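Putative outer membrane protein (LpxR) (Salmonella typhimurium, PDB 3FID) removes acyl chains from lipid A as a deacylase built on a beta barrel in the bacterial outer membrane. Local coordinates at residues A[187-192]-A[213-218]; A[191-196]-A[206-211]; A[217-222]-A[257-262]; A[267-272]-A[289-294]. All coordinates share one frame; numbering follows the deposited sequence.

How the contacts relate
Contacts 1, 3 and 4 follow neighbouring strands of the barrel wall, while contact 2 packs the long connection 189-214 against its inner side. Contacts 1 and 3 share Tyr217 and Lys218 and are joined by the bond Val219 N to Leu187 O, 2.8 Å. Contact 3 meets contact 4 through Thr260 OG1 and Ser269 OG, 2.6 Å apart, and contact 2 reaches contact 4 where Gly206 O lies 2.6 Å from Thr293 OG1. Lys218 NZ bonds Phe193 O at 2.9 Å, tying the wall to contact 2. Detergent lies along the outer surface at Leu187, contact 3 and Leu270, whereas the His209 side chain is about 9 Å from a bound zinc.

Contact 1 (A[187-192]-A[213-218]); sequences LGNDKT and EGLIYK
Tyr217 O is gripped from two sources: Asn189 N donates to it at 3.3 Å, and a water that itself accepts from Asp190 N lies 2.9 Å from Tyr217 O. This is the point where barrel strand 176-188 parts from strand 215-228. The last regular pair is Gly188 with Lys218, antiparallel and non-hydrogen-bonded, with the CA of Gly188 only 3.2 Å from Tyr217 O.

Beyond it the side chain of Asn189 takes over the work of a strand backbone. Its OD1 accepts from Tyr217 N at 3.1 Å, a fairly straight bond (160° at the hydrogen) that arrives well above the plane of the amide group. Its ND2 donates a hydrogen bond to Leu215 O at 2.9 Å, again from above the carbonyl plane; Leu215 O also takes the ammonium group of Lys212. With these two ends held, the amide cannot easily flip. It is also stacked on the Tyr217 ring, the two planes 26° apart, and Asn189 CB comes within 3.5 Å of Tyr217 CE1. Tyr217 makes this possible by placing CG between its backbone N and carbonyl carbon (chi1 70°), which lays the ring back over Asn189. At the ring's edge Leu187 CD1 touches Tyr217 CE2 at 4.3 Å, on the surface that carries detergent.

The chain then turns into helix 191-194, whose N-cap is Asp190: OD1 of that residue accepts from Phe193 N. One asparagine amide thus prolongs the sheet's hydrogen bonding past the strand end, and its orientation is fixed by a donor, an acceptor and an aromatic face together.

Contact 2 (A[191-196]-A[206-211]); sequences KTFNSD and GLIHTQ
A water 2.7 Å from Leu207 O probably bridges it to Asp196 O, which lies farther from the water at 3.3 Å, at the start of an extended run that lies under the short helix 191-194. Both belong to the connection between strands 176-188 and 215-228, which folds against the inner wall of the outer-membrane barrel.

Next comes Ile208, whose CG2 sits over one face of the Phe193 ring, 4.1 Å from its centroid, while CG1 reaches Phe193 CE1 at 3.7 Å. Phe193 carries its CG anti to the backbone N (chi1 -176°), which swings the ring out over this isoleucine.

His209 is held at both ends. Its backbone N bonds Asp196 OD2 at 2.9 Å, bent (131° at the hydrogen) and reached from above the carboxylate plane; the same oxygen has a salt bridge with Arg204, so its negative charge is probably well stabilised. The imidazole receives Thr192 CG2 squarely over its centre, 3.5 Å from the centroid and 10° off the ring normal, a CH-pi contact. Arg98 holds His209 ND1, which steadies the ring's rotation.

Thr210 rests on Phe193 CB and bonds Asp190 through its hydroxyl. Gln211 closes the run: its CG lies against Thr192 OG1, the two chains crossing at about a right angle, and a water accepts from Thr192 N at 3.0 Å and donates to Gln211 OE1 at 2.8 Å.

Contact 3 (A[217-222]-A[257-262]); sequences YKVFAG and VGATIG. With CXE (pentaethylene glycol monodecyl ether), chain K; CXE (pentaethylene glycol monodecyl ether), chain L; CXE (pentaethylene glycol monodecyl ether), chain J.
Detergent-coated barrel wall is what Val219, Ala221 and Val257 form here, on two antiparallel neighbours whose segment axes run 4.6 Å apart at 179°. The side facing outward holds Tyr217, Val219 and Ala221 opposite Ile261, Ala259 and Val257 in non-hydrogen-bonded pairs. Small apolar groups meet across it: Val219 CG2 touches Ala259 CB and Ala221 CB touches Val257 CG2. Three decyl ether molecules lie on this surface, consistent with its facing lipid in the membrane. Val219 CG1 is 3.6 Å from C4 of the molecule in chain K, Val257 CG2 is 3.9 Å from C8 of that in chain L, and Gly258 O is 3.7 Å from C1 of that in chain J.

Lys218 and Phe220 occupy the other side, in hydrogen-bonded pairs with Thr260 and Gly258. Each pair makes two backbone bonds, for instance Phe220 N to Gly258 O at 2.9 Å. Phe220 turns its CG between the backbone N and carbonyl carbon (chi1 67°), so that the ring leans across the strand boundary and covers the glycine. Gly258 CA stands 3.9 Å from the ring centroid, 30° off its normal, the arrangement known as aromatic rescue of glycine.

Farther into the barrel Lys218 NZ bonds Asn197 and Phe193 O. Strand 176-188 flanks strand 215-228 and strand 266-275 flanks strand 251-263; Phe220 touches both flanking strands, while Val257 reaches helix 16-23.

Contact 4 (A[267-272]-A[289-294]); sequences AFSLSL and NGDITF
Ala267 to Ser271 pair with Asn289 to Thr293 in the beta hairpin of strands 266-275 and 285-295, the last in the barrel before the wall closes on the N-terminal strand 2-9. The segment axes lie 4.7 Å apart and run antiparallel at 164°.

Backbone bonds come in three full pairs: Ala267 with Thr293, Ser269 with Asp291, Ser271 with Asn289. The shortest of the six is Ala267 N to Thr293 O, 2.8 Å. Between them, CA-H...O contacts such as Gly290 CA to Ser269 O, 3.3 Å, fill the non-hydrogen-bonded pairs.

Apolar packing belongs to the outer surface. Phe268 and Ile292 lie side by side and point the same way, with Phe268 CD2 3.9 Å from Ile292 CG1; Leu270 on this side touches a bound detergent.

Polar groups line the inner side. Asp291 OD2 rests 3.4 Å from Ser269 CB, and Asn289 OD1 rests alongside Ser271 CB while taking bonds from Asn273 and Arg256. The hydroxyl of Ser269 meets that of Thr260 on the next strand. A water ties the pairs together, 2.8 Å from Ser269 OG and donating to Thr293 OG1 at 2.6 Å, with a weak bond to Ala267 O. Thr293 OG1 also bonds Gly206 O, tying the strand to the connection inside the barrel.

Within the second strand Asn289 ND2 donates to Asp291 OD1 at 3.0 Å (165° at the hydrogen). The carboxylate receives it on the syn lone pair, in the plane of the amide, and Ser6 OG is a second partner of that oxygen.

Contact 1 (A[187-192]-A[213-218])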
# COMPACT_ATOMS: atom_id res chain seq x y z
N LEU A 187 -4.89 -11.14 15.86
CA LEU A 187 -5.13 -11.17 17.29
C LEU A 187 -4.72 -9.84 17.89
O LEU A 187 -3.77 -9.20 17.42
CB LEU A 187 -4.37 -12.33 17.92
CG LEU A 187 -2.89 -12.27 18.18
CD1 LEU A 187 -2.65 -11.68 19.59
CD2 LEU A 187 -2.35 -13.71 18.09
N GLY A 188 -5.40 -9.44 18.97
CA GLY A 188 -5.20 -8.10 19.53
C GLY A 188 -6.15 -7.85 20.68
O GLY A 188 -7.01 -8.68 20.96
N ASN A 189 -6.01 -6.71 21.34
CA ASN A 189 -6.91 -6.37 22.47
C ASN A 189 -8.10 -5.51 22.09
O ASN A 189 -8.85 -5.07 22.97
CB ASN A 189 -6.12 -5.81 23.66
CG ASN A 189 -5.53 -4.46 23.39
OD1 ASN A 189 -5.44 -4.02 22.24
ND2 ASN A 189 -5.13 -3.77 24.46
N ASP A 190 -8.32 -5.29 20.79
CA ASP A 190 -9.48 -4.52 20.39
C ASP A 190 -10.20 -5.12 19.20
O ASP A 190 -9.63 -5.26 18.12
CB ASP A 190 -9.13 -3.04 20.11
CG ASP A 190 -10.37 -2.20 19.86
OD1 ASP A 190 -10.51 -1.60 18.76
OD2 ASP A 190 -11.25 -2.17 20.75
N LYS A 191 -11.48 -5.47 19.40
CA LYS A 191 -12.31 -6.08 18.35
C LYS A 191 -12.43 -5.21 17.07
O LYS A 191 -12.35 -5.75 15.95
CB LYS A 191 -13.72 -6.41 18.92
CG LYS A 191 -14.76 -6.72 17.84
CD LYS A 191 -16.18 -6.92 18.45
CE LYS A 191 -17.15 -7.44 17.40
NZ LYS A 191 -17.02 -8.90 17.22
N THR A 192 -12.63 -3.90 17.24
CA THR A 192 -12.86 -3.00 16.09
C THR A 192 -11.56 -2.89 15.26
O THR A 192 -11.58 -3.02 14.03
CB THR A 192 -13.31 -1.59 16.56
OG1 THR A 192 -14.53 -1.69 17.31
CG2 THR A 192 -13.56 -0.67 15.34
N GLU A 213 -8.76 2.74 24.56
CA GLU A 213 -7.90 3.74 25.18
C GLU A 213 -6.83 3.02 25.99
O GLU A 213 -7.05 1.91 26.46
CB GLU A 213 -8.69 4.66 26.10
CG GLU A 213 -9.88 5.35 25.42
CD GLU A 213 -10.49 6.46 26.26
OE1 GLU A 213 -10.19 6.55 27.47
OE2 GLU A 213 -11.27 7.25 25.69
N GLY A 214 -5.69 3.67 26.17
CA GLY A 214 -4.55 3.04 26.84
C GLY A 214 -3.75 2.17 25.89
O GLY A 214 -3.43 2.59 24.78
N LEU A 215 -3.43 0.96 26.35
CA LEU A 215 -2.69 -0.02 25.55
C LEU A 215 -3.52 -0.51 24.36
O LEU A 215 -4.68 -0.91 24.49
CB LEU A 215 -2.25 -1.23 26.40
CG LEU A 215 -1.42 -2.34 25.72
CD1 LEU A 215 0.04 -1.93 25.42
CD2 LEU A 215 -1.48 -3.64 26.50
N ILE A 216 -2.88 -0.48 23.20
CA ILE A 216 -3.44 -1.06 22.01
C ILE A 216 -2.38 -1.94 21.38
O ILE A 216 -1.17 -1.59 21.36
CB ILE A 216 -3.95 0.05 21.05
CG1 ILE A 216 -4.85 -0.56 19.95
CG2 ILE A 216 -2.77 0.86 20.45
CD1 ILE A 216 -5.63 0.47 19.19
N TYR A 217 -2.80 -3.12 20.96
CA TYR A 217 -1.90 -3.99 20.19
C TYR A 217 -2.63 -4.91 19.21
O TYR A 217 -3.80 -5.25 19.41
CB TYR A 217 -0.96 -4.80 21.09
CG TYR A 217 -1.64 -5.87 21.89
CD1 TYR A 217 -2.08 -5.62 23.21
CD2 TYR A 217 -1.85 -7.14 21.34
CE1 TYR A 217 -2.72 -6.60 23.94
CE2 TYR A 217 -2.48 -8.14 22.07
CZ TYR A 217 -2.92 -7.86 23.35
OH TYR A 217 -3.55 -8.87 24.04
N LYS A 218 -1.93 -5.30 18.15
CA LYS A 218 -2.53 -6.10 17.09
C LYS A 218 -1.41 -6.79 16.34
O LYS A 218 -0.37 -6.17 16.12
CB LYS A 218 -3.34 -5.19 16.15
CG LYS A 218 -3.93 -5.91 14.91
CD LYS A 218 -4.79 -4.99 14.04
CE LYS A 218 -5.22 -5.73 12.74
NZ LYS A 218 -6.02 -4.80 11.88
O HOH W 1 -6.59 -4.96 18.54

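Contact 2 (A[191-196]-A[206-211])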
# COMPACT_ATOMS: atom_id res chain seq x y z
N LYS A 191 -11.48 -5.47 19.40
CA LYS A 191 -12.31 -6.08 18.35
C LYS A 191 -12.43 -5.21 17.07
O LYS A 191 -12.35 -5.75 15.95
CB LYS A 191 -13.72 -6.41 18.92
CG LYS A 191 -14.76 -6.72 17.84
CD LYS A 191 -16.18 -6.92 18.45
CE LYS A 191 -17.15 -7.44 17.40
NZ LYS A 191 -17.02 -8.90 17.22
N THR A 192 -12.63 -3.90 17.24
CA THR A 192 -12.86 -3.00 16.09
C THR A 192 -11.56 -2.89 15.26
O THR A 192 -11.58 -3.02 14.03
CB THR A 192 -13.31 -1.59 16.56
OG1 THR A 192 -14.53 -1.69 17.31
CG2 THR A 192 -13.56 -0.67 15.34
N PHE A 193 -10.45 -2.63 15.96
CA PHE A 193 -9.14 -2.48 15.33
C PHE A 193 -8.74 -3.78 14.61
O PHE A 193 -8.23 -3.76 13.49
CB PHE A 193 -8.09 -2.05 16.37
CG PHE A 193 -6.68 -1.78 15.79
CD1 PHE A 193 -6.50 -1.21 14.52
CD2 PHE A 193 -5.54 -2.06 16.56
CE1 PHE A 193 -5.20 -0.95 14.01
CE2 PHE A 193 -4.26 -1.78 16.08
CZ PHE A 193 -4.09 -1.25 14.79
N ASN A 194 -9.01 -4.92 15.25
CA ASN A 194 -8.66 -6.20 14.62
C ASN A 194 -9.25 -6.41 13.23
O ASN A 194 -8.58 -7.02 12.37
CB ASN A 194 -9.02 -7.38 15.52
CG ASN A 194 -7.97 -7.67 16.56
OD1 ASN A 194 -6.93 -7.00 16.64
ND2 ASN A 194 -8.25 -8.68 17.40
N SER A 195 -10.48 -5.94 13.00
CA SER A 195 -11.14 -6.12 11.68
C SER A 195 -10.79 -5.03 10.68
O SER A 195 -11.21 -5.09 9.53
CB SER A 195 -12.68 -6.22 11.81
OG SER A 195 -13.25 -4.95 12.09
N ASP A 196 -9.99 -4.04 11.10
CA ASP A 196 -9.72 -2.87 10.27
C ASP A 196 -8.51 -3.22 9.39
O ASP A 196 -7.37 -2.87 9.73
CB ASP A 196 -9.43 -1.64 11.17
CG ASP A 196 -9.42 -0.33 10.40
OD1 ASP A 196 -10.06 -0.26 9.32
OD2 ASP A 196 -8.79 0.63 10.90
N GLY A 206 -1.48 3.15 8.12
CA GLY A 206 -1.37 3.90 9.37
C GLY A 206 -2.68 4.32 10.02
O GLY A 206 -2.72 4.51 11.23
N LEU A 207 -3.74 4.48 9.25
CA LEU A 207 -5.00 4.86 9.85
C LEU A 207 -5.53 3.73 10.73
O LEU A 207 -5.38 2.55 10.40
CB LEU A 207 -6.02 5.28 8.80
CG LEU A 207 -5.57 6.50 7.99
CD1 LEU A 207 -6.45 6.64 6.76
CD2 LEU A 207 -5.57 7.79 8.87
N ILE A 208 -6.13 4.11 11.85
CA ILE A 208 -6.62 3.14 12.85
C ILE A 208 -8.08 3.44 13.17
O ILE A 208 -8.43 4.59 13.40
CB ILE A 208 -5.74 3.18 14.15
CG1 ILE A 208 -4.33 2.61 13.85
CG2 ILE A 208 -6.42 2.42 15.32
CD1 ILE A 208 -3.29 2.84 14.98
N HIS A 209 -8.92 2.41 13.18
CA HIS A 209 -10.29 2.54 13.69
C HIS A 209 -10.31 1.73 14.97
O HIS A 209 -10.21 0.51 14.93
CB HIS A 209 -11.29 1.97 12.69
CG HIS A 209 -12.73 2.14 13.09
ND1 HIS A 209 -13.75 1.41 12.54
CD2 HIS A 209 -13.30 2.96 14.01
CE1 HIS A 209 -14.90 1.78 13.08
NE2 HIS A 209 -14.66 2.70 13.99
N THR A 210 -10.40 2.40 16.11
CA THR A 210 -10.37 1.67 17.38
C THR A 210 -11.31 2.26 18.41
O THR A 210 -11.57 3.46 18.41
CB THR A 210 -8.95 1.59 17.99
OG1 THR A 210 -8.97 0.69 19.11
CG2 THR A 210 -8.45 2.97 18.45
N GLN A 211 -11.80 1.39 19.29
CA GLN A 211 -12.55 1.82 20.48
C GLN A 211 -11.59 2.08 21.66
O GLN A 211 -11.85 2.94 22.51
CB GLN A 211 -13.63 0.78 20.83
CG GLN A 211 -14.77 0.63 19.75
CD GLN A 211 -15.99 -0.21 20.23
OE1 GLN A 211 -15.84 -1.30 20.82
NE2 GLN A 211 -17.21 0.30 19.96
O HOH W 2 -13.79 -2.81 19.75
O HOH W 3 -5.83 -0.09 10.52

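Contact 3 (A[217-222]-A[257-262])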
# COMPACT_ATOMS: atom_id res chain seq x y z
N TYR A 217 -2.80 -3.12 20.96
CA TYR A 217 -1.90 -3.99 20.19
C TYR A 217 -2.63 -4.91 19.21
O TYR A 217 -3.80 -5.25 19.41
CB TYR A 217 -0.96 -4.80 21.09
CG TYR A 217 -1.64 -5.87 21.89
CD1 TYR A 217 -2.08 -5.62 23.21
CD2 TYR A 217 -1.85 -7.14 21.34
CE1 TYR A 217 -2.72 -6.60 23.94
CE2 TYR A 217 -2.48 -8.14 22.07
CZ TYR A 217 -2.92 -7.86 23.35
OH TYR A 217 -3.55 -8.87 24.04
N LYS A 218 -1.93 -5.30 18.15
CA LYS A 218 -2.53 -6.10 17.09
C LYS A 218 -1.41 -6.79 16.34
O LYS A 218 -0.37 -6.17 16.12
CB LYS A 218 -3.34 -5.19 16.15
CG LYS A 218 -3.93 -5.91 14.91
CD LYS A 218 -4.79 -4.99 14.04
CE LYS A 218 -5.22 -5.73 12.74
NZ LYS A 218 -6.02 -4.80 11.88
N VAL A 219 -1.59 -8.08 16.01
CA VAL A 219 -0.65 -8.80 15.16
C VAL A 219 -1.49 -9.47 14.10
O VAL A 219 -2.56 -9.97 14.39
CB VAL A 219 0.16 -9.86 15.93
CG1 VAL A 219 1.18 -10.48 15.02
CG2 VAL A 219 0.89 -9.22 17.17
N PHE A 220 -1.03 -9.47 12.84
CA PHE A 220 -1.90 -9.94 11.77
C PHE A 220 -1.10 -10.53 10.63
O PHE A 220 0.10 -10.23 10.47
CB PHE A 220 -2.81 -8.81 11.21
CG PHE A 220 -2.03 -7.74 10.50
CD1 PHE A 220 -1.48 -6.68 11.22
CD2 PHE A 220 -1.78 -7.84 9.14
CE1 PHE A 220 -0.69 -5.71 10.58
CE2 PHE A 220 -1.01 -6.88 8.49
CZ PHE A 220 -0.45 -5.81 9.22
N ALA A 221 -1.77 -11.36 9.85
CA ALA A 221 -1.22 -11.96 8.65
C ALA A 221 -2.37 -12.14 7.66
O ALA A 221 -3.46 -12.57 8.06
CB ALA A 221 -0.56 -13.30 8.99
N GLY A 222 -2.17 -11.76 6.39
CA GLY A 222 -3.23 -11.87 5.38
C GLY A 222 -2.68 -12.00 3.97
O GLY A 222 -1.52 -11.71 3.72
N VAL A 257 2.18 -9.13 6.62
CA VAL A 257 2.35 -9.62 7.96
C VAL A 257 2.82 -8.43 8.78
O VAL A 257 3.80 -7.74 8.41
CB VAL A 257 3.43 -10.76 7.97
CG1 VAL A 257 3.83 -11.11 9.40
CG2 VAL A 257 2.95 -11.98 7.14
N GLY A 258 2.18 -8.18 9.92
CA GLY A 258 2.58 -7.02 10.69
C GLY A 258 2.01 -6.90 12.07
O GLY A 258 1.35 -7.81 12.56
N ALA A 259 2.26 -5.75 12.69
CA ALA A 259 1.84 -5.50 14.09
C ALA A 259 1.73 -4.01 14.37
O ALA A 259 2.38 -3.17 13.70
CB ALA A 259 2.84 -6.13 15.08
N THR A 260 0.91 -3.70 15.37
CA THR A 260 0.82 -2.38 15.98
C THR A 260 0.99 -2.49 17.50
O THR A 260 0.43 -3.40 18.12
CB THR A 260 -0.51 -1.75 15.70
OG1 THR A 260 -0.64 -1.56 14.29
CG2 THR A 260 -0.70 -0.36 16.45
N ILE A 261 1.76 -1.58 18.08
CA ILE A 261 1.81 -1.47 19.53
C ILE A 261 1.75 0.02 19.87
O ILE A 261 2.45 0.85 19.28
CB ILE A 261 3.05 -2.18 20.16
CG1 ILE A 261 2.88 -2.30 21.70
CG2 ILE A 261 4.35 -1.48 19.77
CD1 ILE A 261 4.17 -2.71 22.49
N GLY A 262 0.86 0.36 20.79
CA GLY A 262 0.73 1.73 21.19
C GLY A 262 0.19 1.91 22.59
O GLY A 262 -0.25 0.97 23.24
C1 CXE K . -2.49 -14.19 14.21
C2 CXE K . -1.61 -13.46 13.21
C3 CXE K . -0.34 -14.24 12.87
C4 CXE K . 0.80 -13.91 13.84
C5 CXE K . 2.13 -14.57 13.48
C6 CXE K . 3.28 -13.59 13.76
C7 CXE K . 4.57 -14.25 14.24
C8 CXE K . 5.66 -13.19 14.40
C9 CXE K . 7.04 -13.77 14.69
C10 CXE K . 8.05 -12.65 14.93
O11 CXE K . 9.28 -13.18 15.43
C12 CXE K . 10.33 -12.21 15.42
C13 CXE K . 11.70 -12.88 15.46
O14 CXE K . 12.74 -11.90 15.38
C15 CXE K . 13.86 -12.32 14.60
C16 CXE K . 13.55 -12.14 13.11
O17 CXE K . 14.73 -12.30 12.32
C18 CXE K . 14.66 -13.42 11.44
C19 CXE K . 16.05 -13.78 10.93
O20 CXE K . 17.00 -12.90 11.53
C1 CXE L . -6.27 -17.91 4.96
C2 CXE L . -5.83 -17.05 6.14
C3 CXE L . -4.85 -15.99 5.68
C4 CXE L . -3.44 -16.20 6.22
C5 CXE L . -2.42 -16.07 5.08
C6 CXE L . -1.25 -15.16 5.45
C7 CXE L . 0.00 -15.59 4.73
C8 CXE L . 1.18 -14.70 5.06
C9 CXE L . 2.45 -15.52 5.12
C10 CXE L . 3.48 -15.10 4.06
O11 CXE L . 4.24 -16.25 3.70
C12 CXE L . 5.20 -16.04 2.66
C13 CXE L . 4.57 -16.04 1.27
O14 CXE L . 4.24 -17.37 0.87
C15 CXE L . 3.88 -17.46 -0.51
C1 CXE J . 4.62 -9.59 12.75
C2 CXE J . 5.71 -8.54 12.73
C3 CXE J . 7.01 -9.18 13.20
C4 CXE J . 8.18 -8.23 13.01
C5 CXE J . 9.45 -8.84 13.58
C6 CXE J . 10.64 -7.93 13.30
C7 CXE J . 11.83 -8.24 14.20
C8 CXE J . 12.77 -7.04 14.21
C9 CXE J . 14.21 -7.45 14.43
C10 CXE J . 15.10 -6.22 14.49
O11 CXE J . 16.28 -6.58 15.20
C12 CXE J . 17.18 -5.48 15.38
C13 CXE J . 18.52 -6.06 15.83

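Contact 4 (A[267-272]-A[289-294])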
# COMPACT_ATOMS: atom_id res chain seq x y z
N ALA A 267 0.80 5.26 18.56
CA ALA A 267 0.96 3.87 18.19
C ALA A 267 1.93 3.76 17.03
O ALA A 267 1.97 4.64 16.18
CB ALA A 267 -0.37 3.24 17.83
N PHE A 268 2.69 2.67 17.03
CA PHE A 268 3.70 2.38 16.03
C PHE A 268 3.28 1.09 15.34
O PHE A 268 2.81 0.16 16.00
CB PHE A 268 5.07 2.23 16.68
CG PHE A 268 5.52 3.48 17.40
CD1 PHE A 268 5.36 3.60 18.78
CD2 PHE A 268 6.04 4.56 16.69
CE1 PHE A 268 5.75 4.77 19.45
CE2 PHE A 268 6.43 5.74 17.35
CZ PHE A 268 6.29 5.84 18.72
N SER A 269 3.42 1.07 14.02
CA SER A 269 3.07 -0.10 13.21
C SER A 269 4.18 -0.46 12.23
O SER A 269 4.84 0.41 11.72
CB SER A 269 1.81 0.16 12.41
OG SER A 269 0.71 0.41 13.25
N LEU A 270 4.33 -1.76 11.96
CA LEU A 270 5.22 -2.23 10.91
C LEU A 270 4.48 -3.30 10.12
O LEU A 270 3.81 -4.15 10.71
CB LEU A 270 6.52 -2.79 11.56
CG LEU A 270 7.73 -3.44 10.87
CD1 LEU A 270 7.67 -4.94 10.92
CD2 LEU A 270 8.01 -2.93 9.47
N SER A 271 4.54 -3.23 8.79
CA SER A 271 3.95 -4.25 7.93
C SER A 271 5.03 -4.75 6.95
O SER A 271 5.74 -3.94 6.34
CB SER A 271 2.72 -3.70 7.18
OG SER A 271 2.03 -4.75 6.49
N LEU A 272 5.20 -6.07 6.88
CA LEU A 272 6.13 -6.73 5.98
C LEU A 272 5.35 -7.29 4.81
O LEU A 272 4.51 -8.20 5.00
CB LEU A 272 6.82 -7.89 6.72
CG LEU A 272 7.55 -7.57 8.05
CD1 LEU A 272 8.18 -8.86 8.68
CD2 LEU A 272 8.61 -6.56 7.90
N ASN A 289 6.21 -1.16 5.25
CA ASN A 289 5.79 0.17 5.65
C ASN A 289 5.88 0.29 7.17
O ASN A 289 5.67 -0.71 7.89
CB ASN A 289 4.42 0.59 5.03
CG ASN A 289 3.26 -0.33 5.42
OD1 ASN A 289 3.02 -1.36 4.77
ND2 ASN A 289 2.51 0.07 6.44
N GLY A 290 6.27 1.48 7.64
CA GLY A 290 6.31 1.78 9.07
C GLY A 290 5.45 3.01 9.30
O GLY A 290 5.52 3.98 8.52
N ASP A 291 4.60 2.94 10.32
CA ASP A 291 3.63 4.01 10.53
C ASP A 291 3.67 4.54 11.96
O ASP A 291 3.91 3.79 12.93
CB ASP A 291 2.18 3.59 10.21
CG ASP A 291 2.07 2.49 9.12
OD1 ASP A 291 2.69 2.58 8.05
OD2 ASP A 291 1.29 1.54 9.34
N ILE A 292 3.44 5.84 12.09
CA ILE A 292 3.27 6.46 13.40
C ILE A 292 1.88 7.05 13.37
O ILE A 292 1.55 7.80 12.44
CB ILE A 292 4.29 7.59 13.66
CG1 ILE A 292 5.72 7.05 13.67
CG2 ILE A 292 3.97 8.29 15.01
CD1 ILE A 292 6.78 8.15 13.81
N THR A 293 1.04 6.65 14.33
CA THR A 293 -0.35 7.03 14.33
C THR A 293 -0.66 7.67 15.68
O THR A 293 -0.40 7.08 16.74
CB THR A 293 -1.25 5.82 14.11
OG1 THR A 293 -0.81 5.13 12.94
CG2 THR A 293 -2.71 6.28 13.89
N PHE A 294 -1.21 8.88 15.63
CA PHE A 294 -1.73 9.52 16.83
C PHE A 294 -3.21 9.22 16.86
O PHE A 294 -3.90 9.45 15.89
CB PHE A 294 -1.41 11.01 16.81
CG PHE A 294 0.06 11.28 16.81
CD1 PHE A 294 0.79 11.19 17.99
CD2 PHE A 294 0.72 11.54 15.62
CE1 PHE A 294 2.18 11.39 17.98
CE2 PHE A 294 2.11 11.75 15.60
CZ PHE A 294 2.84 11.68 16.79
O HOH W 4 0.71 3.14 13.74